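Local atomic coordinates of bacterial bifunctional deaminase-reductase C-terminal domain-containing protein (Corynebacterium diphtheriae, PDB entry 2P4G), a protein that belongs to the RibD C-terminal family and probably acts as an NADP-dependent reductase of a pyrimidine intermediate in riboflavin biosynthesis. Residues A[20-25]-A[67-72]; A[33-38]-A[208-213]; A[241-246]-A[256-261]. One frame throughout, in Å; residues are numbered along the deposited sequence.

Contact 1: residues A[20-25]-A[67-72]; sequences QIVYGA and IQLRGW. With EDO (1,2-ethanediol), chain G.
Val22 is wedged against helix 60-72, between Gln68, Leu69 and Trp72, and this is where the contact is tight. Its two methyls divide the work. CG1 of Val22 stands anti to the backbone N (chi1 172°) and lies 3.7 Å from CB of Trp72, while CG2 of Val22 presses on CG of Gln68 at 3.6 Å. CG1 also meets CD1 of Leu69. Behind them, Leu69 and Trp72 rest on strands 35-43 and 190-195, and this side is buried.

Tyr23 forms the exposed, water-bridged side, though its phenol oxygen still sits close to Trp72, OH of Tyr23 being 3.2 Å from CA of Trp72. The two rings form an offset edge-to-face pair: the indole turns its edge to the tyrosine face, with the planes at 62° and the tyrosine centroid 5.8 Å from that of the five-membered ring. Tyr23 makes no direct hydrogen bond to segment 67-72. One water in the phenol plane links its OH to O and OE1 of Gln68; the bonds to Tyr23 OH and Gln68 O refine short, so only their presence is meaningful. The other end of that amide, NE2, is held by Thr18.

Further out, both terminal nitrogens of Arg70 grip O2 of an ethanediol, probably left by the crystallisation liquor, at the edge of the guanidinium; NE pairs with Glu194. Helix 60-72 is the connection of a beta-alpha-beta crossover between parallel strands 35-43 and 75-79, and the N-terminal helix 18-23 packs beside it over the sheet of a dihydrofolate-reductase-like fold.

Contact 2: residues A[33-38]-A[208-213]; sequences EPECRA and IVDRLH
Arg37 and Arg211 run side by side from neighbouring parallel strands. Arg37 CB passes 3.7 Å from O of Arg211, and CG lies against its CB. The Arg37 chain is extended from CG to NE (chi2 -158°, chi3 -171°), carrying its head past Arg211 to Glu35 and His213. Arg37 CD lies 3.6 Å from NE2 of His213. Arg37 NE donates to OE2 of Glu35 at 2.7 Å, while CD of Arg211 lies over one face of the guanidinium, toward its rim. At the tip, Arg37 NH1 bonds to NE2 of His213 at 2.9 Å, lying in the imidazole plane, and also reaches O of Val22; NH2 makes a weak bond back to OE1 of Glu35.

NH1 of Arg211 meets OE2 of Glu35 at 2.9 Å from the opposite carboxylate face to NE of Arg37, so one buried oxygen is gripped from both faces, which should stabilise its negative charge. Arg211 NE turns to Glu244.

Strands 35-43 and 211-217 are adjacent in the mixed sheet of this dihydrofolate-reductase-like fold. They pair through Ala38 N to Arg211 O and His213 N to Ala38 O. On the face away from the arginines, CB of Ala38 meets CD1 of Leu212.

Just ahead of strand 211-217, OD2 of Asp210 takes the amide N of Cys36 at 2.7 Å, N-H...O 179°; its OD1 pairs with Arg262, and Asp210 N bonds to Cys36 O.

Contact 3: residues A[241-246]-A[256-261]; sequences LVLEML and SRYKVI
Leu241 and Leu243 clamp Tyr258 in two CH-pi contacts. CD1 of Leu241 sits over one ring face and CD1 of Leu243 over the opposite face, each 3.9 Å from the Tyr258 ring centroid. Leu241 crosses the tyrosine at about a right angle, and its CB also touches CD1 of the ring at 3.4 Å. Leu243 gets its methyl there by swinging CG anti to the backbone N (chi1 -177°). This face of the sheet turns to the second subunit, whose Ile44, Gly252 and Ile254 pack on Leu241, Leu243 and Tyr258. A separate apolar contact joins CG2 of Val242 to CD1 of Ile261, and at 3.3 Å it is tight.

The backbone bonds are those of an antiparallel hairpin, strand 237-248 with strand 254-260, interrupted by a classic beta bulge: Glu244 and Met245 together face Arg257. The carbonyl O of Arg257 takes both amides, Glu244 N at 2.7 Å and Met245 N at 3.2 Å. Regular pairing resumes with Arg257 N to Met245 O on one side; Val242 and Lys259 exchange two bonds on the other.

Beside the bulge, Glu244 points toward strand 254-260 and its carboxylate meets Arg257, whose side chain is on the face of Met245 and Lys259. Glu244 OE1 meets Arg257 NE at 2.7 Å in a salt bridge, though the hydrogen bond is weak, with an N-H...O angle of 123°; the carboxylate and guanidinium planes are 79° apart. CG of Met245, a selenomethionine here, lies over the centre of the Arg257 guanidinium, 3.3 Å above its plane. NH1 of the same guanidinium reaches the carbonyl oxygens of Ile21 and Gly24.

Contacts 2 and 3 lie on one sheet, where strands 211-217 and 254-260 are neighbours, whereas contact 1 packs two helices over it. Contact 2 is the deepest, its centre about 11 Å from that of the chain, and is polar despite its burial. Contact 1 is mostly apolar, with a wet rim. Contact 3, its centre about 18 Å from that of the chain, is partly buried and splits its chemistry between charge and a hydrophobic face at the dimer interface. Arginines tie the three together: those of the two sheet contacts reach carbonyls of helix 18-23 and the turn after it, and Arg37 also makes a cation-pi contact with Trp72 of contact 1.

Contact 1: residues A[20-25]-A[67-72]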
loop_
_atom_site.group_PDB
_atom_site.type_symbol
_atom_site.label_atom_id
_atom_site.label_comp_id
_atom_site.label_asym_id
_atom_site.label_seq_id
_atom_site.Cartn_x
_atom_site.Cartn_y
_atom_site.Cartn_z
ATOM N N GLN A 20 -23.560 0.192 -0.335
ATOM C CA GLN A 20 -23.191 1.567 -0.041
ATOM C C GLN A 20 -21.892 1.922 -0.724
ATOM O O GLN A 20 -21.804 2.916 -1.426
ATOM C CB GLN A 20 -23.086 1.787 1.465
ATOM C CG GLN A 20 -24.439 1.676 2.175
ATOM C CD GLN A 20 -24.311 1.807 3.675
ATOM O OE1 GLN A 20 -23.328 2.376 4.178
ATOM N NE2 GLN A 20 -25.300 1.293 4.406
ATOM N N ILE A 21 -20.891 1.083 -0.525
ATOM C CA ILE A 21 -19.570 1.305 -1.073
ATOM C C ILE A 21 -19.643 1.572 -2.558
ATOM O O ILE A 21 -18.993 2.482 -3.042
ATOM C CB ILE A 21 -18.666 0.089 -0.818
ATOM C CG1 ILE A 21 -18.429 -0.071 0.683
ATOM C CG2 ILE A 21 -17.344 0.255 -1.516
ATOM C CD1 ILE A 21 -17.879 -1.413 1.102
ATOM N N VAL A 22 -20.440 0.775 -3.272
ATOM C CA VAL A 22 -20.563 0.874 -4.721
ATOM C C VAL A 22 -21.491 2.013 -5.168
ATOM O O VAL A 22 -21.192 2.708 -6.131
ATOM C CB VAL A 22 -21.031 -0.470 -5.361
ATOM C CG1 VAL A 22 -21.341 -0.289 -6.841
ATOM C CG2 VAL A 22 -19.976 -1.560 -5.185
ATOM N N TYR A 23 -22.605 2.220 -4.471
ATOM C CA TYR A 23 -23.641 3.092 -4.989
ATOM C C TYR A 23 -23.843 4.405 -4.226
ATOM O O TYR A 23 -24.458 5.345 -4.761
ATOM C CB TYR A 23 -24.975 2.327 -5.030
ATOM C CG TYR A 23 -24.990 1.192 -6.022
ATOM C CD1 TYR A 23 -25.183 1.436 -7.376
ATOM C CD2 TYR A 23 -24.824 -0.136 -5.607
ATOM C CE1 TYR A 23 -25.210 0.391 -8.296
ATOM C CE2 TYR A 23 -24.849 -1.182 -6.517
ATOM C CZ TYR A 23 -25.042 -0.915 -7.862
ATOM O OH TYR A 23 -25.073 -1.945 -8.781
ATOM N N GLY A 24 -23.351 4.474 -2.991
ATOM C CA GLY A 24 -23.744 5.548 -2.083
ATOM C C GLY A 24 -22.797 6.737 -2.054
ATOM O O GLY A 24 -21.645 6.613 -2.453
ATOM N N ALA A 25 -23.304 7.863 -1.549
ATOM C CA ALA A 25 -22.596 9.153 -1.525
ATOM C C ALA A 25 -22.050 9.550 -2.894
ATOM O O ALA A 25 -20.889 9.968 -3.016
ATOM C CB ALA A 25 -21.472 9.156 -0.459
ATOM N N ILE A 67 -18.573 -8.719 -6.565
ATOM C CA ILE A 67 -19.856 -9.073 -7.181
ATOM C C ILE A 67 -20.776 -7.857 -7.255
ATOM O O ILE A 67 -21.442 -7.641 -8.268
ATOM C CB ILE A 67 -20.557 -10.223 -6.430
ATOM C CG1 ILE A 67 -19.755 -11.518 -6.572
ATOM C CG2 ILE A 67 -21.967 -10.457 -6.962
ATOM C CD1 ILE A 67 -19.379 -11.815 -7.940
ATOM N N GLN A 68 -20.800 -7.071 -6.189
ATOM C CA GLN A 68 -21.615 -5.839 -6.142
ATOM C C GLN A 68 -21.210 -4.898 -7.283
ATOM O O GLN A 68 -22.063 -4.354 -7.976
ATOM C CB GLN A 68 -21.463 -5.134 -4.781
ATOM C CG GLN A 68 -22.487 -4.076 -4.507
ATOM C CD GLN A 68 -23.813 -4.666 -4.077
ATOM O OE1 GLN A 68 -24.725 -4.842 -4.887
ATOM N NE2 GLN A 68 -23.915 -5.004 -2.804
ATOM N N LEU A 69 -19.906 -4.741 -7.490
ATOM C CA LEU A 69 -19.384 -3.839 -8.534
ATOM C C LEU A 69 -19.654 -4.393 -9.926
ATOM O O LEU A 69 -19.994 -3.652 -10.845
ATOM C CB LEU A 69 -17.883 -3.548 -8.336
ATOM C CG LEU A 69 -17.299 -2.426 -9.231
ATOM C CD1 LEU A 69 -17.975 -1.061 -9.038
ATOM C CD2 LEU A 69 -15.801 -2.295 -9.058
ATOM N N ARG A 70 -19.568 -5.705 -10.053
ATOM C CA ARG A 70 -20.033 -6.386 -11.256
ATOM C C ARG A 70 -21.509 -6.154 -11.556
ATOM O O ARG A 70 -21.886 -6.053 -12.719
ATOM C CB ARG A 70 -19.742 -7.892 -11.183
ATOM C CG ARG A 70 -18.276 -8.215 -11.426
ATOM C CD ARG A 70 -18.011 -9.716 -11.451
ATOM N NE ARG A 70 -16.688 -9.953 -12.022
ATOM C CZ ARG A 70 -16.313 -11.075 -12.628
ATOM N NH1 ARG A 70 -17.138 -12.106 -12.728
ATOM N NH2 ARG A 70 -15.099 -11.156 -13.144
ATOM N N GLY A 71 -22.331 -6.062 -10.516
ATOM C CA GLY A 71 -23.732 -5.745 -10.670
ATOM C C GLY A 71 -23.980 -4.326 -11.129
ATOM O O GLY A 71 -25.025 -4.037 -11.704
ATOM N N TRP A 72 -23.030 -3.450 -10.828
ATOM C CA TRP A 72 -23.027 -2.044 -11.257
ATOM C C TRP A 72 -22.571 -1.902 -12.706
ATOM O O TRP A 72 -23.020 -1.003 -13.398
ATOM C CB TRP A 72 -22.082 -1.245 -10.328
ATOM C CG TRP A 72 -21.607 0.078 -10.829
ATOM C CD1 TRP A 72 -22.163 1.296 -10.562
ATOM C CD2 TRP A 72 -20.451 0.331 -11.642
ATOM N NE1 TRP A 72 -21.433 2.294 -11.173
ATOM C CE2 TRP A 72 -20.377 1.725 -11.840
ATOM C CE3 TRP A 72 -19.463 -0.489 -12.221
ATOM C CZ2 TRP A 72 -19.364 2.319 -12.601
ATOM C CZ3 TRP A 72 -18.473 0.093 -12.982
ATOM C CH2 TRP A 72 -18.430 1.487 -13.168
HETATM C C1 EDO G . -16.832 -15.985 -12.887
HETATM O O1 EDO G . -16.974 -16.864 -11.766
HETATM C C2 EDO G . -15.572 -15.075 -12.916
HETATM O O2 EDO G . -15.529 -14.148 -14.079
HETATM O O HOH W 1 -24.500 -4.171 -7.732
#

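Contact 2: residues A[33-38]-A[208-213]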
loop_
_atom_site.group_PDB
_atom_site.type_symbol
_atom_site.label_atom_id
_atom_site.label_comp_id
_atom_site.label_asym_id
_atom_site.label_seq_id
_atom_site.Cartn_x
_atom_site.Cartn_y
_atom_site.Cartn_z
ATOM N N GLU A 33 -24.582 8.363 -16.568
ATOM C CA GLU A 33 -23.305 8.878 -17.049
ATOM C C GLU A 33 -22.306 7.738 -17.205
ATOM O O GLU A 33 -22.189 6.886 -16.328
ATOM C CB GLU A 33 -22.747 9.950 -16.108
ATOM N N PRO A 34 -21.576 7.719 -18.330
ATOM C CA PRO A 34 -20.490 6.756 -18.405
ATOM C C PRO A 34 -19.510 6.925 -17.228
ATOM O O PRO A 34 -19.230 8.032 -16.784
ATOM C CB PRO A 34 -19.811 7.071 -19.746
ATOM C CG PRO A 34 -20.344 8.407 -20.180
ATOM C CD PRO A 34 -21.672 8.569 -19.534
ATOM N N GLU A 35 -19.036 5.812 -16.706
ATOM C CA GLU A 35 -18.092 5.828 -15.617
ATOM C C GLU A 35 -17.176 4.607 -15.722
ATOM O O GLU A 35 -17.615 3.537 -16.096
ATOM C CB GLU A 35 -18.814 5.836 -14.272
ATOM C CG GLU A 35 -17.881 6.255 -13.137
ATOM C CD GLU A 35 -18.463 6.094 -11.756
ATOM O OE1 GLU A 35 -19.700 6.002 -11.599
ATOM O OE2 GLU A 35 -17.659 6.055 -10.819
ATOM N N CYS A 36 -15.896 4.803 -15.429
ATOM C CA CYS A 36 -14.953 3.697 -15.315
ATOM C C CYS A 36 -14.348 3.642 -13.915
ATOM O O CYS A 36 -13.881 4.652 -13.389
ATOM C CB CYS A 36 -13.831 3.855 -16.335
ATOM S SG CYS A 36 -12.564 2.588 -16.249
ATOM N N ARG A 37 -14.365 2.449 -13.337
ATOM C CA ARG A 37 -13.824 2.197 -12.019
ATOM C C ARG A 37 -12.853 1.043 -12.071
ATOM O O ARG A 37 -13.078 0.061 -12.772
ATOM C CB ARG A 37 -14.924 1.840 -11.031
ATOM C CG ARG A 37 -15.988 2.878 -10.967
ATOM C CD ARG A 37 -16.728 2.775 -9.666
ATOM N NE ARG A 37 -17.911 3.624 -9.616
ATOM C CZ ARG A 37 -18.797 3.569 -8.634
ATOM N NH1 ARG A 37 -18.639 2.704 -7.636
ATOM N NH2 ARG A 37 -19.848 4.363 -8.660
ATOM N N ALA A 38 -11.773 1.179 -11.317
ATOM C CA ALA A 38 -10.822 0.102 -11.141
ATOM C C ALA A 38 -11.090 -0.503 -9.763
ATOM O O ALA A 38 -11.365 0.228 -8.823
ATOM C CB ALA A 38 -9.410 0.636 -11.251
ATOM N N ILE A 208 -8.383 7.263 -17.666
ATOM C CA ILE A 208 -9.754 6.853 -17.921
ATOM C C ILE A 208 -10.439 6.347 -16.656
ATOM O O ILE A 208 -11.631 6.090 -16.669
ATOM C CB ILE A 208 -9.848 5.805 -19.080
ATOM C CG1 ILE A 208 -9.204 4.473 -18.698
ATOM C CG2 ILE A 208 -9.203 6.361 -20.366
ATOM C CD1 ILE A 208 -9.223 3.477 -19.805
ATOM N N VAL A 209 -9.683 6.220 -15.568
ATOM C CA VAL A 209 -10.211 5.727 -14.301
ATOM C C VAL A 209 -10.797 6.901 -13.537
ATOM O O VAL A 209 -10.096 7.884 -13.268
ATOM C CB VAL A 209 -9.104 5.017 -13.489
ATOM C CG1 VAL A 209 -9.643 4.514 -12.134
ATOM C CG2 VAL A 209 -8.515 3.847 -14.315
ATOM N N ASP A 210 -12.092 6.824 -13.242
ATOM C CA ASP A 210 -12.802 7.883 -12.500
ATOM C C ASP A 210 -12.759 7.653 -11.002
ATOM O O ASP A 210 -12.715 8.593 -10.234
ATOM C CB ASP A 210 -14.271 7.914 -12.897
ATOM C CG ASP A 210 -14.455 8.150 -14.352
ATOM O OD1 ASP A 210 -14.007 9.218 -14.789
ATOM O OD2 ASP A 210 -15.022 7.280 -15.055
ATOM N N ARG A 211 -12.850 6.385 -10.610
ATOM C CA ARG A 211 -12.863 5.968 -9.203
ATOM C C ARG A 211 -12.122 4.668 -9.062
ATOM O O ARG A 211 -12.066 3.885 -10.004
ATOM C CB ARG A 211 -14.272 5.705 -8.683
ATOM C CG ARG A 211 -14.911 6.906 -8.197
ATOM C CD ARG A 211 -16.257 6.672 -7.567
ATOM N NE ARG A 211 -16.735 8.005 -7.235
ATOM C CZ ARG A 211 -17.224 8.864 -8.124
ATOM N NH1 ARG A 211 -17.411 8.515 -9.396
ATOM N NH2 ARG A 211 -17.586 10.069 -7.722
ATOM N N LEU A 212 -11.629 4.450 -7.848
ATOM C CA LEU A 212 -10.902 3.261 -7.470
ATOM C C LEU A 212 -11.543 2.671 -6.225
ATOM O O LEU A 212 -11.759 3.385 -5.255
ATOM C CB LEU A 212 -9.449 3.647 -7.179
ATOM C CG LEU A 212 -8.475 2.605 -6.649
ATOM C CD1 LEU A 212 -8.356 1.427 -7.597
ATOM C CD2 LEU A 212 -7.152 3.302 -6.427
ATOM N N HIS A 213 -11.869 1.380 -6.289
ATOM C CA HIS A 213 -12.161 0.592 -5.122
ATOM C C HIS A 213 -10.901 -0.175 -4.757
ATOM O O HIS A 213 -10.452 -1.005 -5.525
ATOM C CB HIS A 213 -13.278 -0.385 -5.416
ATOM C CG HIS A 213 -14.582 0.281 -5.631
ATOM N ND1 HIS A 213 -15.493 0.478 -4.618
ATOM C CD2 HIS A 213 -15.116 0.843 -6.739
ATOM C CE1 HIS A 213 -16.538 1.128 -5.097
ATOM N NE2 HIS A 213 -16.337 1.349 -6.385
#

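Contact 3: residues A[241-246]-A[256-261]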
loop_
_atom_site.group_PDB
_atom_site.type_symbol
_atom_site.label_atom_id
_atom_site.label_comp_id
_atom_site.label_asym_id
_atom_site.label_seq_id
_atom_site.Cartn_x
_atom_site.Cartn_y
_atom_site.Cartn_z
ATOM N N LEU A 241 -5.798 11.467 -4.893
ATOM C CA LEU A 241 -7.076 10.812 -4.752
ATOM C C LEU A 241 -7.868 11.586 -3.737
ATOM O O LEU A 241 -7.282 12.303 -2.917
ATOM C CB LEU A 241 -6.856 9.391 -4.265
ATOM C CG LEU A 241 -6.013 8.471 -5.155
ATOM C CD1 LEU A 241 -5.780 7.087 -4.491
ATOM C CD2 LEU A 241 -6.693 8.307 -6.518
ATOM N N VAL A 242 -9.195 11.499 -3.842
ATOM C CA VAL A 242 -10.119 11.980 -2.808
ATOM C C VAL A 242 -10.781 10.740 -2.238
ATOM O O VAL A 242 -11.445 9.997 -2.965
ATOM C CB VAL A 242 -11.175 12.962 -3.371
ATOM C CG1 VAL A 242 -12.290 13.277 -2.336
ATOM C CG2 VAL A 242 -10.498 14.241 -3.825
ATOM N N LEU A 243 -10.547 10.491 -0.955
ATOM C CA LEU A 243 -11.196 9.400 -0.245
ATOM C C LEU A 243 -12.681 9.737 -0.117
ATOM O O LEU A 243 -13.038 10.801 0.366
ATOM C CB LEU A 243 -10.564 9.193 1.140
ATOM C CG LEU A 243 -11.111 8.014 1.959
ATOM C CD1 LEU A 243 -10.821 6.689 1.262
ATOM C CD2 LEU A 243 -10.573 8.036 3.417
ATOM N N GLU A 244 -13.528 8.830 -0.579
ATOM C CA GLU A 244 -14.970 9.017 -0.528
ATOM C C GLU A 244 -15.667 8.116 0.491
ATOM O O GLU A 244 -16.668 8.512 1.089
ATOM C CB GLU A 244 -15.556 8.742 -1.894
ATOM C CG GLU A 244 -15.252 9.769 -2.952
ATOM C CD GLU A 244 -15.877 9.400 -4.289
ATOM O OE1 GLU A 244 -16.259 8.228 -4.477
ATOM O OE2 GLU A 244 -15.982 10.279 -5.153
HETATM N N MSE A 245 -15.147 6.908 0.658
HETATM C CA MSE A 245 -15.769 5.868 1.467
HETATM C C MSE A 245 -14.662 5.110 2.139
HETATM O O MSE A 245 -13.699 4.768 1.495
HETATM C CB MSE A 245 -16.493 4.844 0.597
HETATM C CG MSE A 245 -17.695 5.325 -0.157
HETATM SE SE MSE A 245 -19.250 5.509 1.006
HETATM C CE MSE A 245 -19.443 3.646 1.469
ATOM N N LEU A 246 -14.823 4.812 3.415
ATOM C CA LEU A 246 -13.881 3.986 4.138
ATOM C C LEU A 246 -14.622 3.030 5.061
ATOM O O LEU A 246 -15.495 3.441 5.810
ATOM C CB LEU A 246 -12.961 4.853 4.975
ATOM C CG LEU A 246 -11.915 4.132 5.816
ATOM C CD1 LEU A 246 -10.958 3.382 4.896
ATOM C CD2 LEU A 246 -11.203 5.159 6.696
ATOM N N SER A 256 -11.829 0.899 0.646
ATOM C CA SER A 256 -11.714 2.325 0.398
ATOM C C SER A 256 -12.212 2.606 -1.014
ATOM O O SER A 256 -11.961 1.835 -1.919
ATOM C CB SER A 256 -10.256 2.775 0.533
ATOM O OG SER A 256 -9.464 2.206 -0.493
ATOM N N ARG A 257 -12.950 3.695 -1.172
ATOM C CA ARG A 257 -13.340 4.185 -2.456
ATOM C C ARG A 257 -12.763 5.578 -2.586
ATOM O O ARG A 257 -13.025 6.455 -1.721
ATOM C CB ARG A 257 -14.853 4.272 -2.563
ATOM C CG ARG A 257 -15.311 4.516 -3.993
ATOM C CD ARG A 257 -16.809 4.598 -4.094
ATOM N NE ARG A 257 -17.287 5.848 -3.560
ATOM C CZ ARG A 257 -18.569 6.135 -3.362
ATOM N NH1 ARG A 257 -19.508 5.254 -3.646
ATOM N NH2 ARG A 257 -18.896 7.324 -2.882
ATOM N N TYR A 258 -11.999 5.777 -3.662
ATOM C CA TYR A 258 -11.410 7.072 -4.011
ATOM C C TYR A 258 -11.889 7.574 -5.356
ATOM O O TYR A 258 -12.108 6.793 -6.282
ATOM C CB TYR A 258 -9.907 6.945 -4.161
ATOM C CG TYR A 258 -9.144 6.547 -2.927
ATOM C CD1 TYR A 258 -8.676 7.518 -2.024
ATOM C CD2 TYR A 258 -8.829 5.203 -2.684
ATOM C CE1 TYR A 258 -7.923 7.162 -0.895
ATOM C CE2 TYR A 258 -8.084 4.830 -1.548
ATOM C CZ TYR A 258 -7.626 5.816 -0.674
ATOM O OH TYR A 258 -6.902 5.447 0.424
ATOM N N LYS A 259 -11.959 8.892 -5.472
ATOM C CA LYS A 259 -12.179 9.556 -6.744
ATOM C C LYS A 259 -10.821 9.910 -7.320
ATOM O O LYS A 259 -10.001 10.523 -6.641
ATOM C CB LYS A 259 -13.026 10.813 -6.532
ATOM C CG LYS A 259 -13.057 11.824 -7.691
ATOM C CD LYS A 259 -13.700 11.266 -8.957
ATOM C CE LYS A 259 -14.304 12.364 -9.811
ATOM N NZ LYS A 259 -15.338 13.167 -9.079
ATOM N N VAL A 260 -10.590 9.546 -8.577
ATOM C CA VAL A 260 -9.321 9.842 -9.248
ATOM C C VAL A 260 -9.304 11.250 -9.827
ATOM O O VAL A 260 -10.171 11.612 -10.588
ATOM C CB VAL A 260 -9.028 8.831 -10.362
ATOM C CG1 VAL A 260 -7.789 9.232 -11.132
ATOM C CG2 VAL A 260 -8.883 7.452 -9.776
ATOM N N ILE A 261 -8.303 12.039 -9.469
ATOM C CA ILE A 261 -8.281 13.458 -9.863
ATOM C C ILE A 261 -7.420 13.715 -11.115
ATOM O O ILE A 261 -6.207 13.481 -11.125
ATOM C CB ILE A 261 -7.820 14.329 -8.702
ATOM C CG1 ILE A 261 -8.761 14.129 -7.506
ATOM C CG2 ILE A 261 -7.765 15.799 -9.125
ATOM C CD1 ILE A 261 -8.110 14.433 -6.153
#